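Local coordinates for tetrapyrrole methylase family protein (Chlorobaculum tepidum, PDB 3HH1), which probably methylates the 2'-hydroxyl of the ribose of cytidine 1402 in 16S rRNA with S-adenosyl-L-methionine, and is represented here by the N-terminal part of its tetrapyrrole-methylase region, at residues T7-A12 and P110-P115; R30-I35 and D81-T86; R56-H61 and R70-L75. One frame throughout, in Å; residues are numbered along the deposited sequence. Where two conformers were deposited one is given.

Interaction 1. Residues T7-A12 and P110-P115; sequences TLYVVA and PVVPVP
Leu8 to Val11 lie beside Val111 to Val114 as neighbouring parallel strands of the five-stranded alpha/beta sheet, with 111-114 the outermost strand on this side within the chain. Leu8 and Val10 each donate and accept across the gap, and the four bonds end with the short one from Val114 N to Val10 O, 2.7 Å. Pro110 and Pro113 fit because their nitrogens are not called on here; Pro110 offers its carbonyl to Leu8 N instead. Beta-branched valines suit the extended backbone. On one face Val10 CG2 meets Val111 CG1 at 3.8 Å, next to Leu8, and Ile93 of the second subunit packs on both valines. On the other, Tyr9 lies alongside Val112, while CG2 of Val114 reaches CD1 of Tyr9. The first torsion of Thr7, -68°, sets OG1 beside its own backbone N, against the ring of Pro110, and sends the methyl to the aromatic side. Replacing Thr7 by glycine would probably take the methyl from over the Tyr9 ring and cost Val112 CG2 its nearest partner on 7-12. That methyl, CG2 of Thr7, sits 3.5 Å above the plane of the Tyr9 ring, over its centre, and 3.5 Å from Val112 CG2.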
loop_
_atom_site.group_PDB
_atom_site.type_symbol
_atom_site.label_atom_id
_atom_site.label_comp_id
_atom_site.label_asym_id
_atom_site.label_seq_id
_atom_site.Cartn_x
_atom_site.Cartn_y
_atom_site.Cartn_z
ATOM N N THR A 7 -6.389 -0.579 -16.879
ATOM C CA THR A 7 -5.838 0.037 -15.692
ATOM C C THR A 7 -6.214 -0.784 -14.484
ATOM O O THR A 7 -7.368 -1.237 -14.360
ATOM C CB THR A 7 -6.385 1.477 -15.572
ATOM O OG1 THR A 7 -5.840 2.265 -16.642
ATOM C CG2 THR A 7 -6.028 2.140 -14.219
ATOM N N LEU A 8 -5.236 -0.971 -13.587
ATOM C CA LEU A 8 -5.500 -1.511 -12.276
ATOM C C LEU A 8 -5.841 -0.331 -11.334
ATOM O O LEU A 8 -4.931 0.473 -10.976
ATOM C CB LEU A 8 -4.320 -2.278 -11.734
ATOM C CG LEU A 8 -4.577 -2.973 -10.396
ATOM C CD1 LEU A 8 -5.739 -4.079 -10.493
ATOM C CD2 LEU A 8 -3.324 -3.576 -9.803
ATOM N N TYR A 9 -7.107 -0.183 -10.961
ATOM C CA TYR A 9 -7.521 0.842 -9.995
ATOM C C TYR A 9 -7.449 0.301 -8.589
ATOM O O TYR A 9 -7.995 -0.751 -8.323
ATOM C CB TYR A 9 -8.963 1.287 -10.251
ATOM C CG TYR A 9 -9.114 2.069 -11.526
ATOM C CD1 TYR A 9 -8.643 3.360 -11.620
ATOM C CD2 TYR A 9 -9.682 1.490 -12.658
ATOM C CE1 TYR A 9 -8.745 4.071 -12.770
ATOM C CE2 TYR A 9 -9.771 2.183 -13.819
ATOM C CZ TYR A 9 -9.324 3.490 -13.883
ATOM O OH TYR A 9 -9.421 4.207 -15.066
ATOM N N VAL A 10 -6.721 0.964 -7.711
ATOM C CA VAL A 10 -6.620 0.555 -6.325
ATOM C C VAL A 10 -7.602 1.430 -5.520
ATOM O O VAL A 10 -7.430 2.661 -5.405
ATOM C CB VAL A 10 -5.183 0.671 -5.795
ATOM C CG1 VAL A 10 -5.140 0.154 -4.390
ATOM C CG2 VAL A 10 -4.206 -0.138 -6.716
ATOM N N VAL A 11 -8.609 0.771 -4.947
ATOM C CA VAL A 11 -9.715 1.418 -4.290
ATOM C C VAL A 11 -9.680 1.083 -2.805
ATOM O O VAL A 11 -9.789 -0.098 -2.422
ATOM C CB VAL A 11 -11.052 0.968 -4.920
ATOM C CG1 VAL A 11 -12.195 1.762 -4.306
ATOM C CG2 VAL A 11 -11.017 1.138 -6.468
ATOM N N ALA A 12 -9.496 2.101 -1.959
ATOM C CA ALA A 12 -9.462 1.906 -0.518
ATOM C C ALA A 12 -10.888 1.899 0.015
ATOM O O ALA A 12 -11.665 2.753 -0.367
ATOM C CB ALA A 12 -8.662 3.025 0.172
ATOM N N PRO A 110 -0.763 0.323 -16.114
ATOM C CA PRO A 110 -1.045 1.468 -15.256
ATOM C C PRO A 110 -1.696 1.057 -13.939
ATOM O O PRO A 110 -2.545 0.166 -13.937
ATOM C CB PRO A 110 -2.024 2.308 -16.071
ATOM C CG PRO A 110 -2.274 1.647 -17.290
ATOM C CD PRO A 110 -1.503 0.382 -17.381
ATOM N N VAL A 111 -1.229 1.633 -12.841
ATOM C CA VAL A 111 -1.788 1.356 -11.512
ATOM C C VAL A 111 -2.170 2.718 -10.947
ATOM O O VAL A 111 -1.304 3.598 -10.840
ATOM C CB VAL A 111 -0.797 0.657 -10.585
ATOM C CG1 VAL A 111 -1.430 0.437 -9.190
ATOM C CG2 VAL A 111 -0.322 -0.720 -11.224
ATOM N N VAL A 112 -3.453 2.892 -10.663
ATOM C CA VAL A 112 -4.020 4.193 -10.337
ATOM C C VAL A 112 -4.798 4.149 -9.045
ATOM O O VAL A 112 -5.742 3.367 -8.902
ATOM C CB VAL A 112 -4.960 4.669 -11.463
ATOM C CG1 VAL A 112 -5.679 6.014 -11.074
ATOM C CG2 VAL A 112 -4.171 4.780 -12.759
ATOM N N PRO A 113 -4.437 5.023 -8.097
ATOM C CA PRO A 113 -5.187 5.037 -6.841
ATOM C C PRO A 113 -6.534 5.739 -6.992
ATOM O O PRO A 113 -6.613 6.727 -7.719
ATOM C CB PRO A 113 -4.262 5.825 -5.906
ATOM C CG PRO A 113 -3.447 6.725 -6.810
ATOM C CD PRO A 113 -3.294 5.960 -8.100
ATOM N N VAL A 114 -7.561 5.232 -6.321
ATOM C CA VAL A 114 -8.846 5.916 -6.286
ATOM C C VAL A 114 -9.113 6.338 -4.839
ATOM O O VAL A 114 -9.452 5.471 -4.027
ATOM C CB VAL A 114 -9.970 5.074 -6.840
ATOM C CG1 VAL A 114 -11.294 5.900 -6.839
ATOM C CG2 VAL A 114 -9.593 4.662 -8.222
ATOM N N PRO A 115 -8.923 7.661 -4.554
ATOM C CA PRO A 115 -8.990 8.353 -3.242
ATOM C C PRO A 115 -10.267 8.087 -2.489
ATOM O O PRO A 115 -11.325 8.430 -3.011
ATOM C CB PRO A 115 -8.898 9.834 -3.634
ATOM C CG PRO A 115 -8.138 9.814 -4.936
ATOM C CD PRO A 115 -8.564 8.621 -5.630
#

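Interaction 2. Residues R30-I35 and D81-T86; sequences RNAGAI and DVALVT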
loop_
_atom_site.group_PDB
_atom_site.type_symbol
_atom_site.label_atom_id
_atom_site.label_comp_id
_atom_site.label_asym_id
_atom_site.label_seq_id
_atom_site.Cartn_x
_atom_site.Cartn_y
_atom_site.Cartn_z
ATOM N N ARG A 30 -18.323 -0.554 -9.496
ATOM C CA ARG A 30 -19.533 -1.012 -10.173
ATOM C C ARG A 30 -19.250 -1.488 -11.607
ATOM O O ARG A 30 -19.843 -2.496 -12.072
ATOM C CB ARG A 30 -20.579 0.107 -10.132
ATOM C CG ARG A 30 -21.908 -0.305 -10.588
ATOM C CD ARG A 30 -22.930 0.832 -10.562
ATOM N NE ARG A 30 -23.091 1.513 -9.287
ATOM C CZ ARG A 30 -23.774 1.052 -8.238
ATOM N NH1 ARG A 30 -23.861 1.798 -7.154
ATOM N NH2 ARG A 30 -24.373 -0.130 -8.249
ATOM N N ASN A 31 -18.391 -0.750 -12.314
ATOM C CA ASN A 31 -18.139 -0.995 -13.728
ATOM C C ASN A 31 -16.845 -1.685 -14.082
ATOM O O ASN A 31 -16.497 -1.773 -15.245
ATOM C CB ASN A 31 -18.251 0.346 -14.479
ATOM C CG ASN A 31 -19.668 0.972 -14.312
ATOM O OD1 ASN A 31 -20.685 0.242 -14.200
ATOM N ND2 ASN A 31 -19.734 2.303 -14.300
ATOM N N ALA A 32 -16.116 -2.168 -13.073
ATOM C CA ALA A 32 -14.837 -2.827 -13.303
ATOM C C ALA A 32 -15.013 -4.117 -14.027
ATOM O O ALA A 32 -16.009 -4.792 -13.841
ATOM C CB ALA A 32 -14.132 -3.099 -11.927
ATOM N N GLY A 33 -14.021 -4.504 -14.824
ATOM C CA GLY A 33 -14.067 -5.806 -15.491
ATOM C C GLY A 33 -13.987 -6.930 -14.472
ATOM O O GLY A 33 -14.540 -8.013 -14.691
ATOM N N ALA A 34 -13.298 -6.692 -13.362
ATOM C CA ALA A 34 -13.228 -7.701 -12.274
ATOM C C ALA A 34 -12.797 -6.960 -11.054
ATOM O O ALA A 34 -12.203 -5.876 -11.156
ATOM C CB ALA A 34 -12.201 -8.818 -12.582
ATOM N N ILE A 35 -13.075 -7.544 -9.900
ATOM C CA ILE A 35 -12.630 -6.970 -8.654
ATOM C C ILE A 35 -11.696 -7.969 -8.015
ATOM O O ILE A 35 -12.067 -9.132 -7.865
ATOM C CB ILE A 35 -13.837 -6.641 -7.771
ATOM C CG1 ILE A 35 -14.650 -5.484 -8.426
ATOM C CG2 ILE A 35 -13.396 -6.293 -6.322
ATOM C CD1 ILE A 35 -15.771 -4.966 -7.637
ATOM N N ASP A 81 -10.275 -2.901 -17.374
ATOM C CA ASP A 81 -9.899 -2.455 -16.048
ATOM C C ASP A 81 -10.165 -3.506 -14.990
ATOM O O ASP A 81 -11.056 -4.352 -15.138
ATOM C CB ASP A 81 -10.638 -1.181 -15.716
ATOM C CG ASP A 81 -10.445 -0.127 -16.771
ATOM O OD1 ASP A 81 -9.432 -0.217 -17.532
ATOM O OD2 ASP A 81 -11.310 0.788 -16.859
ATOM N N VAL A 82 -9.399 -3.433 -13.921
ATOM C CA VAL A 82 -9.589 -4.271 -12.748
ATOM C C VAL A 82 -9.517 -3.365 -11.534
ATOM O O VAL A 82 -8.702 -2.459 -11.534
ATOM C CB VAL A 82 -8.473 -5.347 -12.665
ATOM C CG1 VAL A 82 -8.560 -6.137 -11.355
ATOM C CG2 VAL A 82 -8.549 -6.290 -13.867
ATOM N N ALA A 83 -10.356 -3.608 -10.511
ATOM C CA ALA A 83 -10.305 -2.834 -9.293
ATOM C C ALA A 83 -9.757 -3.732 -8.196
ATOM O O ALA A 83 -10.282 -4.803 -7.996
ATOM C CB ALA A 83 -11.711 -2.311 -8.903
ATOM N N LEU A 84 -8.671 -3.322 -7.566
ATOM C CA LEU A 84 -8.132 -4.023 -6.390
ATOM C C LEU A 84 -8.667 -3.283 -5.155
ATOM O O LEU A 84 -8.443 -2.091 -5.001
ATOM C CB LEU A 84 -6.595 -3.983 -6.424
ATOM C CG LEU A 84 -5.865 -4.507 -5.188
ATOM C CD1 LEU A 84 -6.246 -5.921 -4.912
ATOM C CD2 LEU A 84 -4.368 -4.374 -5.488
ATOM N N VAL A 85 -9.396 -3.996 -4.302
ATOM C CA VAL A 85 -9.882 -3.398 -3.092
ATOM C C VAL A 85 -8.860 -3.664 -1.999
ATOM O O VAL A 85 -8.232 -4.718 -1.936
ATOM C CB VAL A 85 -11.275 -3.904 -2.704
ATOM C CG1 VAL A 85 -12.284 -3.523 -3.805
ATOM C CG2 VAL A 85 -11.252 -5.373 -2.486
ATOM N N THR A 86 -8.662 -2.661 -1.171
ATOM C CA THR A 86 -7.812 -2.787 -0.019
ATOM C C THR A 86 -8.580 -2.155 1.109
ATOM O O THR A 86 -9.580 -1.476 0.881
ATOM C CB THR A 86 -6.431 -2.099 -0.211
ATOM O OG1 THR A 86 -6.605 -0.688 -0.413
ATOM C CG2 THR A 86 -5.678 -2.709 -1.409
#
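Asp81 opens the approach to strand 82-87 by offering its carbonyl to Gly33, in the turn that leads from helix 23-31 into strand 34-37. The bond from Gly33 N to Asp81 O is 3.0 Å long but bent, 131° at the hydrogen, and the donor stands above the carbonyl plane. A beta carbon on Gly33 in this backbone position would probably come too close to that same oxygen, consistent with glycine here. The carboxylate of Asp81 turns elsewhere, its OD1 taking the backbone N-H of Thr7. Val82 follows, its CG1 lying 3.7 Å from Ala34 O, while helix 65-77 covers it through Leu75 and Leu76. At Ala83 a well-formed parallel-sheet bond appears: Ala83 N reaches Ala34 O at 3.0 Å, nearly straight at 168° and in the carbonyl plane. Its small methyl suits a close fit, since CB of Ala32 comes to 4.0 Å from Ala83 CB and Leu29 of helix 23-31 packs on the same residue. Ile35 has CG1 beside its backbone N (chi1 -67°), which turns CG2 toward Val85, a less certain contact because Val85 has two conformers; Thr43 and Leu47 of helix 40-49 add to the cover. Polar contact is thus confined to main-chain groups, and the side chains meet only through hydrocarbon, a chemistry that lets two inner strands of the sheet lie buried between helices.

Interaction 3. Residues R56-H61 and R70-L75; sequences RLVSYH and RQVIEL. With SO4 (sulfate ion), chain E.
The guanidinium of Arg56 receives Gln71 OE1 at its edge, in plane, and water 2 lies at the edge too; CD2 of Leu75 approaches obliquely, 3.8 Å from NH1. The two planar groups are turned 63° apart: NH2 donates to Gln71 OE1 over 3.1 Å from above the amide's carbonyl plane, with 143° at the hydrogen. An extended Arg56 chain, its CG anti to the backbone N (chi1 -179°), carries the charge across to helix 65-77. Water 2 reinforces the link, accepting from Arg56 NE at 2.8 Å and donating to both Leu57 O and Gln71 OE1. Glutamine suits this place because its amide serves both needs: while OE1 accepts, NE2 donates to water 3 and lies 3.4 Å from Val58 CG1. Beneath it, Val58 CG1 also touches Val72 CG2 at 4.1 Å, a branched apolar pair turned to the buried side. Farther out, Arg70 NH2 holds O1 of a sulfate, probably from the crystallisation liquor, in a nearly straight 2.8 Å bond that Arg67 supplements. Strand 57-59, a short loop and helix 65-77 packed back on the sheet form the first half of a beta-alpha-beta crossover, the repeating element of parallel alpha/beta folds.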
loop_
_atom_site.group_PDB
_atom_site.type_symbol
_atom_site.label_atom_id
_atom_site.label_comp_id
_atom_site.label_asym_id
_atom_site.label_seq_id
_atom_site.Cartn_x
_atom_site.Cartn_y
_atom_site.Cartn_z
ATOM N N ARG A 56 -17.332 -10.327 -11.564
ATOM C CA ARG A 56 -16.261 -11.356 -11.484
ATOM C C ARG A 56 -15.288 -10.961 -10.368
ATOM O O ARG A 56 -14.733 -9.871 -10.374
ATOM C CB ARG A 56 -15.514 -11.481 -12.786
ATOM C CG ARG A 56 -14.436 -12.504 -12.777
ATOM C CD ARG A 56 -13.586 -12.464 -14.022
ATOM N NE ARG A 56 -12.496 -13.415 -13.880
ATOM C CZ ARG A 56 -11.536 -13.585 -14.773
ATOM N NH1 ARG A 56 -11.521 -12.879 -15.886
ATOM N NH2 ARG A 56 -10.577 -14.453 -14.539
ATOM N N LEU A 57 -15.058 -11.886 -9.446
ATOM C CA LEU A 57 -14.128 -11.646 -8.342
ATOM C C LEU A 57 -12.878 -12.464 -8.555
ATOM O O LEU A 57 -12.960 -13.646 -8.922
ATOM C CB LEU A 57 -14.745 -12.042 -7.008
ATOM C CG LEU A 57 -15.979 -11.285 -6.548
ATOM C CD1 LEU A 57 -16.292 -11.742 -5.122
ATOM C CD2 LEU A 57 -15.796 -9.753 -6.660
ATOM N N VAL A 58 -11.719 -11.867 -8.304
ATOM C CA VAL A 58 -10.445 -12.617 -8.295
ATOM C C VAL A 58 -9.947 -12.634 -6.850
ATOM O O VAL A 58 -9.664 -11.599 -6.289
ATOM C CB VAL A 58 -9.400 -11.963 -9.201
ATOM C CG1 VAL A 58 -8.020 -12.712 -9.080
ATOM C CG2 VAL A 58 -9.907 -11.938 -10.663
ATOM N N SER A 59 -9.912 -13.788 -6.218
ATOM C CA SER A 59 -9.606 -13.834 -4.823
ATOM C C SER A 59 -8.141 -14.252 -4.646
ATOM O O SER A 59 -7.704 -15.273 -5.157
ATOM C CB SER A 59 -10.568 -14.764 -4.105
ATOM O OG SER A 59 -10.251 -16.085 -4.418
ATOM N N TYR A 60 -7.399 -13.418 -3.951
ATOM C CA TYR A 60 -6.001 -13.629 -3.689
ATOM C C TYR A 60 -5.769 -14.480 -2.441
ATOM O O TYR A 60 -6.241 -14.145 -1.376
ATOM C CB TYR A 60 -5.310 -12.272 -3.533
ATOM C CG TYR A 60 -3.816 -12.397 -3.336
ATOM C CD1 TYR A 60 -2.960 -12.451 -4.442
ATOM C CD2 TYR A 60 -3.265 -12.510 -2.075
ATOM C CE1 TYR A 60 -1.587 -12.605 -4.289
ATOM C CE2 TYR A 60 -1.877 -12.660 -1.906
ATOM C CZ TYR A 60 -1.049 -12.696 -3.030
ATOM O OH TYR A 60 0.311 -12.839 -2.911
ATOM N N HIS A 61 -5.011 -15.565 -2.579
ATOM C CA HIS A 61 -4.571 -16.404 -1.433
ATOM C C HIS A 61 -3.059 -16.619 -1.595
ATOM O O HIS A 61 -2.599 -16.806 -2.707
ATOM C CB HIS A 61 -5.272 -17.771 -1.448
ATOM C CG HIS A 61 -6.758 -17.708 -1.646
ATOM N ND1 HIS A 61 -7.643 -17.480 -0.609
ATOM C CD2 HIS A 61 -7.516 -17.873 -2.757
ATOM C CE1 HIS A 61 -8.878 -17.480 -1.085
ATOM N NE2 HIS A 61 -8.828 -17.706 -2.387
ATOM N N ARG A 70 -1.936 -13.908 -12.340
ATOM C CA ARG A 70 -2.084 -14.225 -13.749
ATOM C C ARG A 70 -3.416 -13.745 -14.287
ATOM O O ARG A 70 -3.474 -13.145 -15.359
ATOM C CB ARG A 70 -1.938 -15.706 -13.997
ATOM C CG ARG A 70 -1.974 -16.064 -15.434
ATOM C CD ARG A 70 -1.462 -17.466 -15.667
ATOM N NE ARG A 70 -2.242 -18.450 -14.917
ATOM C CZ ARG A 70 -1.821 -19.139 -13.855
ATOM N NH1 ARG A 70 -0.575 -19.016 -13.372
ATOM N NH2 ARG A 70 -2.662 -19.993 -13.279
ATOM N N GLN A 71 -4.485 -14.006 -13.557
ATOM C CA GLN A 71 -5.815 -13.589 -13.989
ATOM C C GLN A 71 -5.924 -12.076 -14.159
ATOM O O GLN A 71 -6.521 -11.601 -15.143
ATOM C CB GLN A 71 -6.884 -14.037 -13.005
ATOM C CG GLN A 71 -7.133 -15.528 -13.028
ATOM C CD GLN A 71 -8.172 -15.878 -12.018
ATOM O OE1 GLN A 71 -9.265 -16.253 -12.367
ATOM N NE2 GLN A 71 -7.880 -15.650 -10.772
ATOM N N VAL A 72 -5.353 -11.337 -13.214
ATOM C CA VAL A 72 -5.411 -9.873 -13.251
ATOM C C VAL A 72 -4.580 -9.347 -14.410
ATOM O O VAL A 72 -5.060 -8.497 -15.177
ATOM C CB VAL A 72 -4.946 -9.255 -11.915
ATOM C CG1 VAL A 72 -4.632 -7.728 -12.035
ATOM C CG2 VAL A 72 -5.957 -9.573 -10.799
ATOM N N ILE A 73 -3.361 -9.859 -14.569
ATOM C CA ILE A 73 -2.502 -9.400 -15.662
ATOM C C ILE A 73 -3.113 -9.717 -17.011
ATOM O O ILE A 73 -3.086 -8.873 -17.906
ATOM C CB ILE A 73 -1.048 -9.971 -15.584
ATOM C CG1 ILE A 73 -0.314 -9.496 -14.313
ATOM C CG2 ILE A 73 -0.224 -9.646 -16.871
ATOM C CD1 ILE A 73 0.002 -8.044 -14.236
ATOM N N GLU A 74 -3.701 -10.905 -17.163
ATOM C CA GLU A 74 -4.341 -11.257 -18.414
ATOM C C GLU A 74 -5.484 -10.324 -18.706
ATOM O O GLU A 74 -5.636 -9.868 -19.853
ATOM C CB GLU A 74 -4.765 -12.721 -18.428
ATOM C CG GLU A 74 -3.543 -13.617 -18.528
ATOM C CD GLU A 74 -3.842 -15.104 -18.524
ATOM O OE1 GLU A 74 -5.021 -15.492 -18.415
ATOM O OE2 GLU A 74 -2.872 -15.896 -18.606
ATOM N N LEU A 75 -6.305 -10.017 -17.704
ATOM C CA LEU A 75 -7.440 -9.118 -17.935
ATOM C C LEU A 75 -6.966 -7.701 -18.343
ATOM O O LEU A 75 -7.499 -7.109 -19.263
ATOM C CB LEU A 75 -8.303 -9.068 -16.714
ATOM C CG LEU A 75 -9.781 -8.682 -16.792
ATOM C CD1 LEU A 75 -10.512 -9.096 -18.090
ATOM C CD2 LEU A 75 -10.457 -9.257 -15.587
HETATM S S SO4 E . -5.939 -21.464 -14.141
HETATM O O1 SO4 E . -5.199 -20.206 -14.319
HETATM O O2 SO4 E . -5.349 -22.491 -15.000
HETATM O O3 SO4 E . -5.867 -21.910 -12.751
HETATM O O4 SO4 E . -7.354 -21.295 -14.481
HETATM O O HOH W 1 -8.248 -13.304 -16.704
HETATM O O HOH W 2 -12.125 -14.951 -11.555
HETATM O O HOH W 3 -9.685 -16.385 -8.461
#

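From the N terminus, strand 8-13 waits for nearly the whole chain before 111-114 returns beside it, so interaction 1 closes the longest loop. Within that span, interaction 2 joins 30-35 to 81-86, and within this shorter loop interaction 3 brings 70-75 back over 56-61; the three nest without crossing. All reach one parallel sheet, ordered 57-59, 34-37, 82-87, 8-13, 111-114. Tyr9 probably bonds through its backbone to Val82 and Leu84, joining interactions 1 and 2, while Ile35 does likewise with Arg56 and Val58, joining 2 and 3. Helix 65-77 links interaction 3 to the other two, with Val72 touching Leu8 and Leu75 touching Ala34.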